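Local coordinates for protein GCN5-related N-acetyltransferase (Kribbella flavida, PDB 4H89) that probably transfers an acyl group, most likely acetyl from acetyl-CoA, to an amine, as other GCN5-related N-acetyltransferases do, at residues Ala65-Tyr79 and Ser91-Val105. Residues are numbered along the deposited sequence; the frame is centred on the assembly and turned at random.
Sequences AVDADGTVLGSANMY and SASFMVAAAARGRGV
Strands 72-79 and 91-96 pair antiparallel, their axes 4.7 Å apart, with S75/M95, N77/S93 and Y79/S91 as hydrogen-bonded pairs; A97 N extends the ladder to L73 O. L73 and G74 both face A65 as a classic bulge; glycine suits G74 because a CB would clash with M95 O and crowd V105 CG1. Y79, its CG wedged between backbone N and carbonyl carbon (chi1 40°), lays its ring over the S91 backbone, S91 O standing 3.9 Å above its centre. Its OH shares a hydrogen bond with S93 OG (3.2 Å) and meets a water, which donates to S91 OG, itself bonded to Q126 O. A phenylalanine here would probably still cover the S91 backbone but leave S93 OG without its hydroxyl partner. On the opposite face, small A76 makes room for the F94 ring (CB to CD1 3.6 Å). The L73 and R103 side chains cross at about a right angle, L73 CD1 over one guanidinium face, while a water links R103 NH1 to D67 OD2. R101-V105 begins a GNAT R/Q-x-x-G-x-G/A motif, probably binding acetyl-CoA pyrophosphate as in relatives; V105 packs CG1 on A65 CB. Helix 105-119 covers A92 and F94, helix 19-32 S75 and M95; strand 61-66 flanks the hairpin.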
loop_
_atom_site.group_PDB
_atom_site.type_symbol
_atom_site.label_atom_id
_atom_site.label_comp_id
_atom_site.label_asym_id
_atom_site.label_seq_id
_atom_site.Cartn_x
_atom_site.Cartn_y
_atom_site.Cartn_z
ATOM N N ALA A 65 4.382 3.103 24.001
ATOM C CA ALA A 65 3.574 3.286 25.206
ATOM C C ALA A 65 4.336 2.550 26.322
ATOM O O ALA A 65 4.710 1.383 26.156
ATOM C CB ALA A 65 2.248 2.637 25.029
ATOM N N VAL A 66 4.566 3.231 27.433
ATOM C CA VAL A 66 5.309 2.737 28.537
ATOM C C VAL A 66 4.557 2.891 29.828
ATOM O O VAL A 66 3.784 3.810 30.013
ATOM C CB VAL A 66 6.669 3.427 28.665
ATOM C CG1 VAL A 66 7.613 3.063 27.527
ATOM C CG2 VAL A 66 6.568 4.913 28.893
ATOM N N ASP A 67 4.790 1.950 30.735
ATOM C CA ASP A 67 4.229 2.052 32.072
ATOM C C ASP A 67 5.144 2.888 32.963
ATOM O O ASP A 67 6.162 3.403 32.518
ATOM C CB ASP A 67 3.907 0.660 32.658
ATOM C CG ASP A 67 5.115 -0.116 33.067
ATOM O OD1 ASP A 67 6.273 0.396 33.048
ATOM O OD2 ASP A 67 4.855 -1.310 33.431
ATOM N N ALA A 68 4.817 2.970 34.257
ATOM C CA ALA A 68 5.560 3.863 35.142
ATOM C C ALA A 68 6.956 3.361 35.465
ATOM O O ALA A 68 7.761 4.125 35.963
ATOM C CB ALA A 68 4.784 4.121 36.421
ATOM N N ASP A 69 7.237 2.080 35.204
ATOM C CA ASP A 69 8.589 1.544 35.342
ATOM C C ASP A 69 9.409 1.689 34.059
ATOM O O ASP A 69 10.549 1.263 34.013
ATOM C CB ASP A 69 8.552 0.061 35.691
ATOM C CG ASP A 69 7.806 -0.231 36.973
ATOM O OD1 ASP A 69 7.936 0.566 37.937
ATOM O OD2 ASP A 69 7.115 -1.278 37.024
ATOM N N GLY A 70 8.821 2.280 33.015
ATOM C CA GLY A 70 9.455 2.381 31.709
ATOM C C GLY A 70 9.303 1.138 30.829
ATOM O O GLY A 70 9.922 1.072 29.750
ATOM N N THR A 71 8.517 0.135 31.270
ATOM C CA THR A 71 8.305 -1.061 30.454
ATOM C C THR A 71 7.443 -0.765 29.226
ATOM O O THR A 71 6.408 -0.188 29.349
ATOM C CB THR A 71 7.581 -2.122 31.274
ATOM O OG1 THR A 71 8.331 -2.381 32.468
ATOM C CG2 THR A 71 7.425 -3.425 30.527
ATOM N N VAL A 72 7.932 -1.156 28.064
ATOM C CA VAL A 72 7.239 -0.936 26.817
ATOM C C VAL A 72 6.051 -1.889 26.725
ATOM O O VAL A 72 6.225 -3.115 26.781
ATOM C CB VAL A 72 8.186 -1.127 25.629
ATOM C CG1 VAL A 72 7.448 -1.043 24.311
ATOM C CG2 VAL A 72 9.296 -0.100 25.690
ATOM N N LEU A 73 4.860 -1.322 26.498
ATOM C CA LEU A 73 3.594 -2.056 26.405
ATOM C C LEU A 73 3.061 -2.127 24.971
ATOM O O LEU A 73 2.153 -2.865 24.686
ATOM C CB LEU A 73 2.553 -1.346 27.248
ATOM C CG LEU A 73 2.933 -1.122 28.711
ATOM C CD1 LEU A 73 1.809 -0.362 29.408
ATOM C CD2 LEU A 73 3.194 -2.440 29.411
ATOM N N GLY A 74 3.590 -1.284 24.095
ATOM C CA GLY A 74 3.107 -1.181 22.737
ATOM C C GLY A 74 3.899 -0.134 21.964
ATOM O O GLY A 74 4.709 0.597 22.547
ATOM N N SER A 75 3.650 -0.077 20.660
ATOM C CA SER A 75 4.383 0.863 19.832
ATOM C C SER A 75 3.547 1.228 18.626
ATOM O O SER A 75 2.674 0.461 18.184
ATOM C CB SER A 75 5.721 0.219 19.426
ATOM O OG SER A 75 6.517 1.092 18.648
ATOM N N ALA A 76 3.799 2.408 18.051
ATOM C CA ALA A 76 3.122 2.837 16.837
ATOM C C ALA A 76 4.171 3.450 15.909
ATOM O O ALA A 76 5.150 4.039 16.363
ATOM C CB ALA A 76 2.053 3.860 17.110
ATOM N N ASN A 77 3.916 3.367 14.621
ATOM C CA ASN A 77 4.669 4.205 13.736
ATOM C C ASN A 77 3.703 4.850 12.758
ATOM O O ASN A 77 2.599 4.351 12.506
ATOM C CB ASN A 77 5.821 3.469 13.067
ATOM C CG ASN A 77 5.358 2.558 11.987
ATOM O OD1 ASN A 77 4.137 2.395 11.778
ATOM N ND2 ASN A 77 6.269 1.997 11.293
HETATM N N MSE A 78 4.112 6.014 12.267
HETATM C CA MSE A 78 3.253 6.930 11.535
HETATM C C MSE A 78 4.097 7.623 10.490
HETATM O O MSE A 78 5.276 7.914 10.707
HETATM C CB MSE A 78 2.530 7.873 12.523
HETATM C CG MSE A 78 3.510 8.768 13.327
HETATM SE SE MSE A 78 2.824 9.124 15.134
HETATM C CE MSE A 78 3.062 7.475 15.778
ATOM N N TYR A 79 3.472 7.949 9.355
ATOM C CA TYR A 79 4.256 8.340 8.178
ATOM C C TYR A 79 3.264 8.800 7.101
ATOM O O TYR A 79 2.096 8.482 7.191
ATOM C CB TYR A 79 5.081 7.104 7.656
ATOM C CG TYR A 79 4.283 5.818 7.719
ATOM C CD1 TYR A 79 3.389 5.441 6.724
ATOM C CD2 TYR A 79 4.399 4.995 8.806
ATOM C CE1 TYR A 79 2.595 4.281 6.846
ATOM C CE2 TYR A 79 3.645 3.845 8.940
ATOM C CZ TYR A 79 2.748 3.484 7.982
ATOM O OH TYR A 79 2.011 2.330 8.182
ATOM N N SER A 91 -0.606 7.703 7.511
ATOM C CA SER A 91 -1.055 6.375 7.949
ATOM C C SER A 91 -0.244 5.978 9.142
ATOM O O SER A 91 0.654 6.699 9.586
ATOM C CB SER A 91 -0.876 5.401 6.807
ATOM O OG SER A 91 -1.456 4.119 7.109
ATOM N N ALA A 92 -0.598 4.838 9.711
ATOM C CA ALA A 92 0.061 4.361 10.884
ATOM C C ALA A 92 -0.216 2.888 11.056
ATOM O O ALA A 92 -1.168 2.335 10.504
ATOM C CB ALA A 92 -0.438 5.118 12.115
ATOM N N SER A 93 0.642 2.266 11.851
ATOM C CA SER A 93 0.504 0.901 12.327
ATOM C C SER A 93 0.718 0.847 13.833
ATOM O O SER A 93 1.429 1.665 14.377
ATOM C CB SER A 93 1.564 0.005 11.647
ATOM O OG SER A 93 1.427 0.013 10.241
ATOM N N PHE A 94 0.073 -0.145 14.462
ATOM C CA PHE A 94 0.066 -0.287 15.912
ATOM C C PHE A 94 0.359 -1.707 16.326
ATOM O O PHE A 94 -0.136 -2.651 15.698
ATOM C CB PHE A 94 -1.316 0.114 16.486
ATOM C CG PHE A 94 -1.708 1.503 16.104
ATOM C CD1 PHE A 94 -1.312 2.577 16.871
ATOM C CD2 PHE A 94 -2.400 1.763 14.933
ATOM C CE1 PHE A 94 -1.591 3.879 16.473
ATOM C CE2 PHE A 94 -2.676 3.063 14.538
ATOM C CZ PHE A 94 -2.314 4.119 15.320
HETATM N N MSE A 95 1.134 -1.837 17.401
HETATM C CA MSE A 95 1.358 -3.145 18.031
HETATM C C MSE A 95 1.258 -2.969 19.497
HETATM O O MSE A 95 1.903 -2.142 20.084
HETATM C CB MSE A 95 2.738 -3.671 17.710
HETATM C CG MSE A 95 2.872 -3.745 16.204
HETATM SE SE MSE A 95 4.469 -4.762 15.812
HETATM C CE MSE A 95 3.721 -5.821 14.353
ATOM N N VAL A 96 0.421 -3.780 20.102
ATOM C CA VAL A 96 0.249 -3.808 21.557
ATOM C C VAL A 96 0.612 -5.199 22.080
ATOM O O VAL A 96 0.145 -6.204 21.565
ATOM C CB VAL A 96 -1.196 -3.464 21.938
ATOM C CG1 VAL A 96 -1.407 -3.566 23.437
ATOM C CG2 VAL A 96 -1.575 -2.060 21.449
ATOM N N ALA A 97 1.427 -5.244 23.117
ATOM C CA ALA A 97 1.783 -6.508 23.765
ATOM C C ALA A 97 0.564 -7.280 24.180
ATOM O O ALA A 97 -0.365 -6.715 24.698
ATOM C CB ALA A 97 2.661 -6.233 24.990
ATOM N N ALA A 98 0.555 -8.578 23.925
ATOM C CA ALA A 98 -0.600 -9.401 24.334
ATOM C C ALA A 98 -0.975 -9.177 25.803
ATOM O O ALA A 98 -2.150 -9.018 26.168
ATOM C CB ALA A 98 -0.331 -10.866 24.091
ATOM N N ALA A 99 0.071 -9.111 26.623
ATOM C CA ALA A 99 -0.095 -8.918 28.048
ATOM C C ALA A 99 -0.638 -7.563 28.422
ATOM O O ALA A 99 -1.105 -7.371 29.550
ATOM C CB ALA A 99 1.242 -9.154 28.744
ATOM N N ALA A 100 -0.568 -6.611 27.488
ATOM C CA ALA A 100 -1.052 -5.294 27.766
ATOM C C ALA A 100 -2.397 -4.982 27.181
ATOM O O ALA A 100 -2.839 -3.863 27.295
ATOM C CB ALA A 100 -0.050 -4.273 27.286
ATOM N N ARG A 101 -3.059 -5.948 26.556
ATOM C CA ARG A 101 -4.396 -5.686 26.023
ATOM C C ARG A 101 -5.398 -5.412 27.141
ATOM O O ARG A 101 -5.233 -5.884 28.267
ATOM C CB ARG A 101 -4.877 -6.832 25.140
ATOM C CG ARG A 101 -4.496 -6.655 23.683
ATOM C CD ARG A 101 -3.218 -7.401 23.357
ATOM N NE ARG A 101 -2.705 -7.080 22.030
ATOM C CZ ARG A 101 -2.524 -7.954 21.049
ATOM N NH1 ARG A 101 -2.813 -9.250 21.212
ATOM N NH2 ARG A 101 -2.058 -7.526 19.890
ATOM N N GLY A 102 -6.412 -4.614 26.818
ATOM C CA GLY A 102 -7.439 -4.223 27.796
ATOM C C GLY A 102 -6.996 -3.147 28.787
ATOM O O GLY A 102 -7.709 -2.874 29.758
ATOM N N ARG A 103 -5.854 -2.509 28.531
ATOM C CA ARG A 103 -5.355 -1.435 29.401
ATOM C C ARG A 103 -5.399 -0.085 28.697
ATOM O O ARG A 103 -4.816 0.904 29.180
ATOM C CB ARG A 103 -3.927 -1.720 29.846
ATOM C CG ARG A 103 -3.813 -2.756 30.959
ATOM C CD ARG A 103 -2.360 -3.058 31.285
ATOM N NE ARG A 103 -1.686 -1.972 31.997
ATOM C CZ ARG A 103 -0.405 -2.019 32.350
ATOM N NH1 ARG A 103 0.302 -3.098 32.056
ATOM N NH2 ARG A 103 0.164 -1.006 32.994
ATOM N N GLY A 104 -6.065 -0.035 27.543
ATOM C CA GLY A 104 -6.171 1.226 26.791
ATOM C C GLY A 104 -4.948 1.700 26.021
ATOM O O GLY A 104 -4.837 2.887 25.661
ATOM N N VAL A 105 -4.051 0.767 25.760
ATOM C CA VAL A 105 -2.814 1.102 25.122
ATOM C C VAL A 105 -3.022 1.461 23.657
ATOM O O VAL A 105 -2.433 2.438 23.163
ATOM C CB VAL A 105 -1.749 0.001 25.312
ATOM C CG1 VAL A 105 -0.482 0.311 24.541
ATOM C CG2 VAL A 105 -1.418 -0.199 26.779
HETATM O O HOH W 1 3.204 -3.555 32.975
HETATM O O HOH W 2 0.196 1.905 6.569
#